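Local coordinates for protein BtGH115A (Bacteroides thetaiotaomicron, PDB 5BY3) that probably removes 4-O-methyl-glucuronic acid groups from decorated arabinogalactans, as a family GH115 alpha-glucuronidase, at residues 527-532 with 568-573; 486-491 with 534-539; 574-579 with 584-589; 594-599 with 615-620. All coordinates share one frame; numbering follows the deposited sequence.

The chain here is a run of helices joined by loops. Contact 2 opens on helix 476-495 at 486-491; the chain then enters helix 523-543 and there starts contact 1 (527-532), and a few residues further on 534-539 packs back on 486-491 and closes contact 2. Contact 1 closes only when helix 552-580 returns alongside, so the two contacts cross and helix 523-543 serves both, its S534 bonding to R571. Contact 3 then joins the end of helix 552-580 to the start of the next helix over a short turn. Contact 4 follows in series, where the loop after helix 587-603 folds back onto it. Together they tie four successive helices and that loop into one helical bundle.

Contact 1: residues 527-532 with 568-573; sequences NERLNA and QMNRKL
R529 reaches from helix 523-543 to N570 on helix 552-580, and the polar grip between them is the tight part of this contact. The two short segments run nearly antiparallel, with axes 9.9 Å apart at closest approach. With CG anti to the backbone N (chi1 -173°) and the chain straight as far as NE, R529 spans the gap and crosses the N570 side chain at about a right angle. N570 OD1 sits at the guanidinium edge, in its plane; R529 NE donates to it at 2.6 Å, while the bond from R529 NH2 to the same oxygen, 2.9 Å long, is weak and more bent. The amide is turned 38° from the guanidinium plane, and N570 ND2 turns back to A566 O of its own helix.

Beside this pair the packing is looser. L530 lays CD2 against the backbone of the facing helix, 4.0 Å from R571 CA, and the same methyl lies 4.1 Å from R571 CG. From there R571 follows the partly exposed flank, where its NH2 bonds to S534 OG. On the outer surface of helix 523-543, N531 turns from the partner helix and uses ND2 to bond N527 O at 3.2 Å; that donor and the backbone N of N531 approach the oxygen from opposite faces of the carbonyl plane.

R529 is buried, and NH1 bonds to L492 O while NH2 makes a weak bond to R496 O. Its positive charge is thus probably offset by the dipoles of one side-chain amide and two peptide carbonyls.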
# COMPACT_ATOMS: atom_id res chain seq x y z
N ASN A 527 -30.85 -3.33 -0.85
CA ASN A 527 -31.18 -4.70 -0.39
C ASN A 527 -30.22 -5.74 -0.91
O ASN A 527 -29.74 -6.57 -0.13
CB ASN A 527 -32.61 -5.07 -0.78
CG ASN A 527 -33.63 -4.31 0.04
OD1 ASN A 527 -33.33 -3.89 1.14
ND2 ASN A 527 -34.82 -4.12 -0.50
N GLU A 528 -29.94 -5.67 -2.21
CA GLU A 528 -28.98 -6.55 -2.86
C GLU A 528 -27.61 -6.45 -2.16
O GLU A 528 -27.03 -7.48 -1.79
CB GLU A 528 -28.94 -6.23 -4.37
CG GLU A 528 -28.11 -7.16 -5.24
CD GLU A 528 -28.37 -6.98 -6.73
OE1 GLU A 528 -29.28 -6.20 -7.10
OE2 GLU A 528 -27.66 -7.62 -7.54
N ARG A 529 -27.14 -5.23 -1.86
CA ARG A 529 -25.86 -5.01 -1.19
C ARG A 529 -25.95 -5.51 0.26
O ARG A 529 -25.06 -6.22 0.74
CB ARG A 529 -25.42 -3.51 -1.28
CG ARG A 529 -24.02 -3.17 -0.75
CD ARG A 529 -23.65 -1.67 -0.83
NE ARG A 529 -22.40 -1.32 -0.11
CZ ARG A 529 -21.16 -1.40 -0.62
NH1 ARG A 529 -20.94 -1.79 -1.89
NH2 ARG A 529 -20.12 -1.07 0.15
N LEU A 530 -27.01 -5.12 0.97
CA LEU A 530 -27.24 -5.62 2.36
C LEU A 530 -27.15 -7.12 2.54
O LEU A 530 -26.59 -7.57 3.54
CB LEU A 530 -28.57 -5.10 2.94
CG LEU A 530 -28.40 -3.69 3.49
CD1 LEU A 530 -29.70 -3.07 3.98
CD2 LEU A 530 -27.31 -3.70 4.56
N ASN A 531 -27.65 -7.87 1.54
CA ASN A 531 -27.65 -9.33 1.54
C ASN A 531 -26.35 -9.98 1.19
O ASN A 531 -26.00 -11.00 1.82
CB ASN A 531 -28.76 -9.90 0.65
CG ASN A 531 -30.05 -10.08 1.42
OD1 ASN A 531 -30.29 -11.14 2.02
ND2 ASN A 531 -30.87 -9.04 1.47
N ALA A 532 -25.65 -9.41 0.20
CA ALA A 532 -24.31 -9.87 -0.16
C ALA A 532 -23.44 -9.79 1.10
O ALA A 532 -22.75 -10.75 1.41
CB ALA A 532 -23.71 -9.07 -1.33
N GLN A 568 -21.23 -4.35 9.16
CA GLN A 568 -21.96 -3.61 10.17
C GLN A 568 -21.98 -2.11 9.89
O GLN A 568 -22.93 -1.41 10.32
CB GLN A 568 -21.40 -3.93 11.58
CG GLN A 568 -21.69 -5.35 12.08
CD GLN A 568 -23.17 -5.71 12.02
OE1 GLN A 568 -24.03 -4.98 12.53
NE2 GLN A 568 -23.49 -6.81 11.36
N MSE A 569 -20.95 -1.63 9.18
CA MSE A 569 -20.92 -0.25 8.67
C MSE A 569 -21.94 -0.09 7.59
O MSE A 569 -22.68 0.89 7.58
CB MSE A 569 -19.52 0.12 8.15
CG MSE A 569 -19.25 1.62 7.92
SE MSE A 569 -19.37 2.77 9.54
CE MSE A 569 -18.13 2.28 10.98
N ASN A 570 -21.99 -1.05 6.66
CA ASN A 570 -23.00 -0.96 5.61
C ASN A 570 -24.41 -1.04 6.20
O ASN A 570 -25.27 -0.24 5.87
CB ASN A 570 -22.71 -1.94 4.48
CG ASN A 570 -21.65 -1.41 3.53
OD1 ASN A 570 -21.96 -1.05 2.40
ND2 ASN A 570 -20.38 -1.34 4.00
N ARG A 571 -24.61 -1.96 7.12
CA ARG A 571 -25.86 -2.04 7.89
C ARG A 571 -26.24 -0.74 8.55
O ARG A 571 -27.37 -0.29 8.41
CB ARG A 571 -25.79 -3.16 8.93
CG ARG A 571 -25.78 -4.55 8.30
CD ARG A 571 -26.35 -5.59 9.23
NE ARG A 571 -26.46 -6.88 8.55
CZ ARG A 571 -26.45 -8.06 9.16
NH1 ARG A 571 -26.31 -8.17 10.48
NH2 ARG A 571 -26.53 -9.15 8.42
N LYS A 572 -25.30 -0.12 9.27
CA LYS A 572 -25.58 1.08 10.05
C LYS A 572 -26.07 2.20 9.15
O LYS A 572 -27.08 2.88 9.45
CB LYS A 572 -24.34 1.56 10.83
CG LYS A 572 -24.58 2.78 11.76
CD LYS A 572 -23.26 3.35 12.29
CE LYS A 572 -22.57 4.29 11.29
NZ LYS A 572 -21.33 4.87 11.86
N LEU A 573 -25.35 2.37 8.05
CA LEU A 573 -25.61 3.47 7.14
C LEU A 573 -26.72 3.13 6.14
O LEU A 573 -27.51 4.00 5.80
CB LEU A 573 -24.28 3.97 6.47
CG LEU A 573 -23.45 4.72 7.54
CD1 LEU A 573 -21.96 4.41 7.53
CD2 LEU A 573 -23.71 6.21 7.54

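Contact 2: residues 486-491 with 534-539; sequences MQEHYR and SELSET
L536 holds CG beside its backbone N (chi1 -63°), and from there its two methyls project at the start of the E488 side chain. E488 CB points at L536 directly from the helix backbone, and the bend at chi2 (-65°) only turns the carboxylate away, toward R491. The touching surface is therefore a leucine fork on a methylene: L536 CD2 lies 3.8 Å from E488 CB, and CD1 is 3.9 Å from the same carbon. CD1 also reaches the helix backbone, 3.9 Å from H489 N. The contact is van der Waals packing of the leucine methyls on CB and on the helix backbone, and the nearest CA atoms, those of H489 and L536, remain 7.9 Å apart.

The polar end of E488 is settled within its own helix. R491 NH1 meets E488 OE1 at 2.7 Å on the syn side of the carboxylate, close to both group planes, in a salt bridge whose N-H is bent (131°). This bridge draws the carboxylate away from L536, and R491 is itself held by a bond from NE to Y665 O.

L536 also touches V485 and L492 of helix 476-495 and V563 of helix 552-580. H489 directs its ring away from L536 to P562, V563 and A566 of that helix, so helices 476-495, 523-543 and 552-580 meet around L536, while M486 and Y490 pack on helices 462-473 and 441-452 respectively.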
# COMPACT_ATOMS: atom_id res chain seq x y z
N MSE A 486 -13.11 -12.94 0.85
CA MSE A 486 -12.13 -11.83 0.75
C MSE A 486 -12.30 -11.15 -0.58
O MSE A 486 -12.35 -9.92 -0.66
CB MSE A 486 -10.71 -12.36 0.99
CG MSE A 486 -10.41 -12.77 2.44
SE MSE A 486 -11.32 -11.73 3.86
CE MSE A 486 -10.08 -10.24 4.07
N GLN A 487 -12.43 -11.94 -1.64
CA GLN A 487 -12.68 -11.39 -2.96
C GLN A 487 -13.91 -10.48 -2.96
O GLN A 487 -13.89 -9.39 -3.53
CB GLN A 487 -12.83 -12.50 -3.97
CG GLN A 487 -11.53 -13.20 -4.32
CD GLN A 487 -11.75 -14.43 -5.20
OE1 GLN A 487 -12.75 -15.14 -5.06
NE2 GLN A 487 -10.82 -14.67 -6.12
N GLU A 488 -14.98 -10.93 -2.32
CA GLU A 488 -16.21 -10.17 -2.36
C GLU A 488 -16.12 -8.95 -1.51
O GLU A 488 -16.71 -7.94 -1.88
CB GLU A 488 -17.41 -11.03 -1.97
CG GLU A 488 -17.92 -11.88 -3.12
CD GLU A 488 -18.46 -11.04 -4.26
OE1 GLU A 488 -19.50 -10.36 -3.96
OE2 GLU A 488 -17.85 -11.08 -5.39
N HIS A 489 -15.36 -9.05 -0.41
CA HIS A 489 -14.98 -7.95 0.51
C HIS A 489 -14.33 -6.82 -0.25
O HIS A 489 -14.79 -5.66 -0.19
CB HIS A 489 -14.03 -8.50 1.55
CG HIS A 489 -13.66 -7.55 2.63
ND1 HIS A 489 -14.58 -7.01 3.51
CD2 HIS A 489 -12.44 -7.11 3.05
CE1 HIS A 489 -13.95 -6.23 4.38
NE2 HIS A 489 -12.65 -6.29 4.13
N TYR A 490 -13.28 -7.15 -1.01
CA TYR A 490 -12.54 -6.12 -1.74
C TYR A 490 -13.34 -5.48 -2.89
O TYR A 490 -13.17 -4.30 -3.21
CB TYR A 490 -11.21 -6.65 -2.21
CG TYR A 490 -10.30 -7.08 -1.09
CD1 TYR A 490 -10.06 -6.23 0.00
CD2 TYR A 490 -9.65 -8.30 -1.12
CE1 TYR A 490 -9.20 -6.60 1.03
CE2 TYR A 490 -8.77 -8.68 -0.08
CZ TYR A 490 -8.56 -7.82 0.99
OH TYR A 490 -7.72 -8.18 2.04
N ARG A 491 -14.27 -6.24 -3.44
CA ARG A 491 -15.03 -5.80 -4.58
C ARG A 491 -16.14 -4.83 -4.15
O ARG A 491 -16.36 -3.78 -4.80
CB ARG A 491 -15.57 -7.03 -5.33
CG ARG A 491 -16.62 -6.73 -6.36
CD ARG A 491 -17.59 -7.90 -6.49
NE ARG A 491 -18.79 -7.29 -7.00
CZ ARG A 491 -19.99 -7.43 -6.50
NH1 ARG A 491 -20.23 -8.25 -5.51
NH2 ARG A 491 -20.98 -6.74 -7.05
N SER A 534 -24.57 -9.70 4.35
CA SER A 534 -25.10 -10.77 5.20
C SER A 534 -24.46 -12.15 4.96
O SER A 534 -24.01 -12.79 5.93
CB SER A 534 -26.64 -10.86 5.10
OG SER A 534 -27.23 -9.88 5.95
N GLU A 535 -24.40 -12.59 3.70
CA GLU A 535 -23.81 -13.90 3.36
C GLU A 535 -22.34 -13.96 3.77
O GLU A 535 -21.90 -14.96 4.34
CB GLU A 535 -24.00 -14.26 1.88
CG GLU A 535 -25.45 -14.44 1.42
CD GLU A 535 -26.16 -15.67 2.02
OE1 GLU A 535 -25.74 -16.83 1.76
OE2 GLU A 535 -27.15 -15.49 2.76
N LEU A 536 -21.61 -12.86 3.53
CA LEU A 536 -20.23 -12.73 3.97
C LEU A 536 -20.03 -12.89 5.48
O LEU A 536 -19.19 -13.69 5.95
CB LEU A 536 -19.63 -11.40 3.45
CG LEU A 536 -19.50 -11.19 1.92
CD1 LEU A 536 -18.48 -10.12 1.67
CD2 LEU A 536 -19.12 -12.46 1.16
N SER A 537 -20.81 -12.17 6.25
CA SER A 537 -20.78 -12.32 7.69
C SER A 537 -21.09 -13.75 8.15
O SER A 537 -20.44 -14.26 9.06
CB SER A 537 -21.73 -11.34 8.35
OG SER A 537 -21.36 -11.16 9.71
N GLU A 538 -22.09 -14.38 7.51
CA GLU A 538 -22.52 -15.74 7.82
C GLU A 538 -21.42 -16.76 7.52
O GLU A 538 -21.14 -17.60 8.37
CB GLU A 538 -23.81 -16.12 7.09
CG GLU A 538 -25.14 -15.62 7.66
CD GLU A 538 -26.36 -16.14 6.88
OE1 GLU A 538 -26.42 -15.95 5.64
OE2 GLU A 538 -27.27 -16.75 7.51
N THR A 539 -20.82 -16.70 6.33
CA THR A 539 -19.67 -17.53 5.97
C THR A 539 -18.51 -17.43 6.98
O THR A 539 -17.97 -18.43 7.41
CB THR A 539 -19.17 -17.20 4.58
OG1 THR A 539 -20.27 -17.32 3.71
CG2 THR A 539 -18.07 -18.17 4.06

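Contact 3: residues 574-579 with 584-589; sequences LYAQLA and EDWEKS
A579 and E584 lie across a tight reversal, their CA atoms only 4.4 Å apart, and the chain then stays close, with CA of Y575 and S589 separated by 5.5 Å. Helix 552-580 ends here and the chain doubles back into helix 587-603, forming a helical hairpin. At the turn A579 CA approaches E584 O at 3.4 Å, a CA-H...O contact, and E584 OE1 accepts from D585 N on its anti side (2.9 Å). The side chain of D585 makes a weak capping bond to E587 N.

Two CH-pi contacts carry the side-chain packing. The methyl of A579 stands over the W586 indole, CB 3.5 Å from the centroid of the five-membered ring and 13° off its normal; the six-membered ring of W586 reaches A576, with CZ3 3.9 Å from A576 CB. On the other flank K588 lays its aliphatic chain over one face of Y575, CD 4.1 Å above the ring centre and 9° off the normal. E584 packs its methylenes on L578, with E584 CG 3.7 Å from L578 CB.

S589 OG hydrogen-bonds to K572 O, joining the two arms. Beyond them, the hairpin packs on helix 523-543, where Y575 touches L530 and L578 touches E523, and on the loop before strand 646-647, where W586 rests on R630.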
# COMPACT_ATOMS: atom_id res chain seq x y z
N LEU A 574 -26.81 1.88 5.68
CA LEU A 574 -27.90 1.56 4.76
C LEU A 574 -29.28 1.43 5.42
O LEU A 574 -30.26 1.92 4.84
CB LEU A 574 -27.57 0.38 3.86
CG LEU A 574 -26.48 0.75 2.87
CD1 LEU A 574 -26.15 -0.48 2.04
CD2 LEU A 574 -26.92 1.90 1.99
N TYR A 575 -29.37 0.82 6.62
CA TYR A 575 -30.64 0.80 7.37
C TYR A 575 -31.06 2.22 7.70
O TYR A 575 -32.23 2.56 7.62
CB TYR A 575 -30.55 0.02 8.68
CG TYR A 575 -30.33 -1.49 8.60
CD1 TYR A 575 -30.89 -2.26 7.58
CD2 TYR A 575 -29.61 -2.14 9.63
CE1 TYR A 575 -30.68 -3.63 7.53
CE2 TYR A 575 -29.41 -3.52 9.61
CZ TYR A 575 -29.94 -4.27 8.56
OH TYR A 575 -29.73 -5.64 8.54
N ALA A 576 -30.09 3.06 8.07
CA ALA A 576 -30.31 4.48 8.30
C ALA A 576 -30.95 5.17 7.09
O ALA A 576 -31.88 6.01 7.27
CB ALA A 576 -29.01 5.15 8.68
N GLN A 577 -30.49 4.81 5.89
CA GLN A 577 -31.03 5.40 4.66
C GLN A 577 -32.47 4.92 4.42
O GLN A 577 -33.34 5.72 4.06
CB GLN A 577 -30.13 5.14 3.45
CG GLN A 577 -30.77 5.51 2.12
CD GLN A 577 -29.77 5.71 1.00
OE1 GLN A 577 -28.57 5.82 1.24
NE2 GLN A 577 -30.27 5.77 -0.22
N LEU A 578 -32.70 3.61 4.61
CA LEU A 578 -34.05 3.04 4.52
C LEU A 578 -34.97 3.62 5.59
O LEU A 578 -36.12 3.90 5.28
CB LEU A 578 -34.03 1.52 4.61
CG LEU A 578 -33.29 0.74 3.52
CD1 LEU A 578 -33.15 -0.68 3.98
CD2 LEU A 578 -33.96 0.84 2.16
N ALA A 579 -34.43 3.88 6.79
CA ALA A 579 -35.17 4.47 7.91
C ALA A 579 -35.64 5.91 7.69
O ALA A 579 -36.78 6.23 8.02
CB ALA A 579 -34.37 4.36 9.20
N GLU A 584 -37.80 1.21 7.16
CA GLU A 584 -37.03 0.47 8.14
C GLU A 584 -37.02 1.14 9.48
O GLU A 584 -37.20 2.36 9.56
CB GLU A 584 -35.57 0.37 7.74
CG GLU A 584 -35.21 -0.96 7.10
CD GLU A 584 -35.24 -2.12 8.08
OE1 GLU A 584 -35.44 -1.89 9.31
OE2 GLU A 584 -35.09 -3.28 7.60
N ASP A 585 -36.75 0.35 10.52
CA ASP A 585 -36.66 0.87 11.87
C ASP A 585 -35.25 1.31 12.22
O ASP A 585 -34.28 0.58 12.04
CB ASP A 585 -37.16 -0.15 12.90
CG ASP A 585 -37.85 0.53 14.07
OD1 ASP A 585 -37.15 1.06 14.98
OD2 ASP A 585 -39.11 0.54 14.06
N TRP A 586 -35.17 2.52 12.75
CA TRP A 586 -33.94 3.16 13.17
C TRP A 586 -33.08 2.39 14.16
O TRP A 586 -31.86 2.59 14.23
CB TRP A 586 -34.27 4.52 13.77
CG TRP A 586 -34.53 5.57 12.75
CD1 TRP A 586 -35.75 6.08 12.39
CD2 TRP A 586 -33.54 6.25 11.96
NE1 TRP A 586 -35.57 7.05 11.42
CE2 TRP A 586 -34.23 7.19 11.15
CE3 TRP A 586 -32.13 6.17 11.87
CZ2 TRP A 586 -33.56 8.03 10.23
CZ3 TRP A 586 -31.46 7.04 10.98
CH2 TRP A 586 -32.18 7.94 10.17
N GLU A 587 -33.74 1.52 14.93
CA GLU A 587 -33.08 0.70 15.92
C GLU A 587 -32.08 -0.28 15.30
O GLU A 587 -31.08 -0.62 15.92
CB GLU A 587 -34.10 -0.00 16.82
CG GLU A 587 -34.48 0.81 18.06
CD GLU A 587 -33.43 0.77 19.20
OE1 GLU A 587 -33.50 1.65 20.10
OE2 GLU A 587 -32.55 -0.12 19.22
N LYS A 588 -32.35 -0.71 14.07
CA LYS A 588 -31.42 -1.59 13.36
C LYS A 588 -30.08 -0.89 13.08
O LYS A 588 -29.01 -1.53 13.13
CB LYS A 588 -32.04 -2.09 12.07
CG LYS A 588 -33.20 -3.04 12.25
CD LYS A 588 -33.30 -3.95 11.04
CE LYS A 588 -33.68 -5.37 11.46
NZ LYS A 588 -34.09 -6.19 10.28
N SER A 589 -30.15 0.42 12.84
CA SER A 589 -28.95 1.24 12.59
C SER A 589 -28.10 1.34 13.82
O SER A 589 -26.87 1.16 13.76
CB SER A 589 -29.33 2.62 12.09
OG SER A 589 -28.17 3.40 11.92

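Contact 4: residues 594-599 with 615-620; sequences DSIAAL and MDFKPR
F617 alone supplies the loop's side of this contact, and its ring lies between backbone and side chain: A597 N sits over one face, 4.2 Å above the plane and offset toward the rim, while CG of its own neighbour K618 covers the opposite face. The ring gets there through an uncommon torsion, with CG in the crowded position between backbone N and carbonyl carbon (chi1 76°).

Around the ring, helix 587-603 offers two methyls and a CA. I596 CG2 meets F617 CD2 at 3.6 Å, coming obliquely to the ring, and A597 packs both its CA, 3.7 Å from F617 CE1, and its methyl, with CB 3.9 Å from F617 CZ. The loop is shaped by an Asx turn: D616 OD1 accepts from K618 N at 2.8 Å with a fairly straight N-H (155°). K618, the lysine whose CG covers the ring, is fixed at its far end as well, by a bond between NZ and Y593 OH.

The ring lies about 10 Å from the bound nickel, outside its coordination shell. Dispersion and shape fit hold F617 against I596 and A597, so that between 594-599 and 615-620 the contact is apolar; K618 with Y593 adds a polar tie to the same helix, one residue before 594-599.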
# COMPACT_ATOMS: atom_id res chain seq x y z
N ASP A 594 -23.76 -0.68 17.43
CA ASP A 594 -23.33 -1.34 18.68
C ASP A 594 -22.45 -2.52 18.36
O ASP A 594 -21.46 -2.79 19.05
CB ASP A 594 -24.52 -1.74 19.58
CG ASP A 594 -25.22 -0.53 20.23
OD1 ASP A 594 -24.52 0.50 20.46
OD2 ASP A 594 -26.46 -0.61 20.50
N SER A 595 -22.77 -3.17 17.26
CA SER A 595 -22.01 -4.35 16.86
C SER A 595 -20.52 -4.05 16.48
O SER A 595 -19.61 -4.78 16.90
CB SER A 595 -22.78 -5.13 15.80
OG SER A 595 -22.00 -6.22 15.36
N ILE A 596 -20.30 -2.95 15.75
CA ILE A 596 -18.95 -2.42 15.41
C ILE A 596 -18.16 -2.20 16.71
O ILE A 596 -17.01 -2.59 16.80
CB ILE A 596 -19.05 -1.09 14.61
CG1 ILE A 596 -19.80 -1.28 13.30
CG2 ILE A 596 -17.68 -0.53 14.30
CD1 ILE A 596 -20.48 -0.02 12.78
N ALA A 597 -18.81 -1.56 17.69
CA ALA A 597 -18.26 -1.34 19.03
C ALA A 597 -17.75 -2.63 19.65
O ALA A 597 -16.58 -2.71 20.04
CB ALA A 597 -19.34 -0.75 19.92
N ALA A 598 -18.65 -3.63 19.69
CA ALA A 598 -18.37 -4.96 20.24
C ALA A 598 -17.20 -5.62 19.52
O ALA A 598 -16.26 -6.08 20.18
CB ALA A 598 -19.63 -5.84 20.19
N LEU A 599 -17.24 -5.63 18.18
CA LEU A 599 -16.12 -6.13 17.37
C LEU A 599 -14.79 -5.41 17.72
O LEU A 599 -13.76 -6.05 17.81
CB LEU A 599 -16.45 -6.03 15.87
CG LEU A 599 -17.57 -6.99 15.40
CD1 LEU A 599 -18.13 -6.63 14.03
CD2 LEU A 599 -17.07 -8.40 15.34
N MSE A 615 -6.88 -0.32 17.60
CA MSE A 615 -8.09 -0.21 16.77
C MSE A 615 -9.08 0.76 17.32
O MSE A 615 -9.56 0.62 18.45
CB MSE A 615 -8.80 -1.53 16.56
CG MSE A 615 -9.97 -1.41 15.56
SE MSE A 615 -9.38 -0.81 13.77
CE MSE A 615 -8.34 -2.44 13.33
N ASP A 616 -9.40 1.75 16.48
CA ASP A 616 -10.30 2.82 16.87
C ASP A 616 -11.32 2.91 15.75
O ASP A 616 -10.97 3.23 14.62
CB ASP A 616 -9.53 4.13 17.03
CG ASP A 616 -10.39 5.28 17.48
OD1 ASP A 616 -11.61 5.23 17.28
OD2 ASP A 616 -9.83 6.27 18.04
N PHE A 617 -12.58 2.62 16.06
CA PHE A 617 -13.58 2.62 15.02
C PHE A 617 -14.12 4.02 14.65
O PHE A 617 -14.97 4.15 13.76
CB PHE A 617 -14.68 1.55 15.29
CG PHE A 617 -15.70 1.91 16.37
CD1 PHE A 617 -15.50 1.55 17.72
CD2 PHE A 617 -16.93 2.50 16.03
CE1 PHE A 617 -16.46 1.83 18.70
CE2 PHE A 617 -17.90 2.76 17.01
CZ PHE A 617 -17.66 2.44 18.35
N LYS A 618 -13.61 5.05 15.35
CA LYS A 618 -13.93 6.48 15.10
C LYS A 618 -12.69 7.34 14.81
O LYS A 618 -12.60 8.45 15.34
CB LYS A 618 -14.74 7.11 16.26
CG LYS A 618 -15.71 6.15 16.95
CD LYS A 618 -16.63 6.85 17.95
CE LYS A 618 -17.94 7.28 17.29
NZ LYS A 618 -18.83 7.88 18.30
N PRO A 619 -11.75 6.85 13.94
CA PRO A 619 -10.51 7.62 13.70
C PRO A 619 -10.82 9.03 13.23
O PRO A 619 -11.68 9.24 12.38
CB PRO A 619 -9.82 6.83 12.59
CG PRO A 619 -10.92 6.09 11.89
CD PRO A 619 -11.88 5.74 12.97
N ARG A 620 -10.15 9.99 13.86
CA ARG A 620 -10.35 11.42 13.63
C ARG A 620 -11.79 11.93 13.94
O ARG A 620 -12.12 13.04 13.59
CB ARG A 620 -9.85 11.77 12.22
CG ARG A 620 -9.23 13.15 12.07
CD ARG A 620 -8.84 13.42 10.62
NE ARG A 620 -9.29 14.73 10.22
CZ ARG A 620 -9.83 15.04 9.04
NH1 ARG A 620 -9.97 14.14 8.09
NH2 ARG A 620 -10.19 16.28 8.81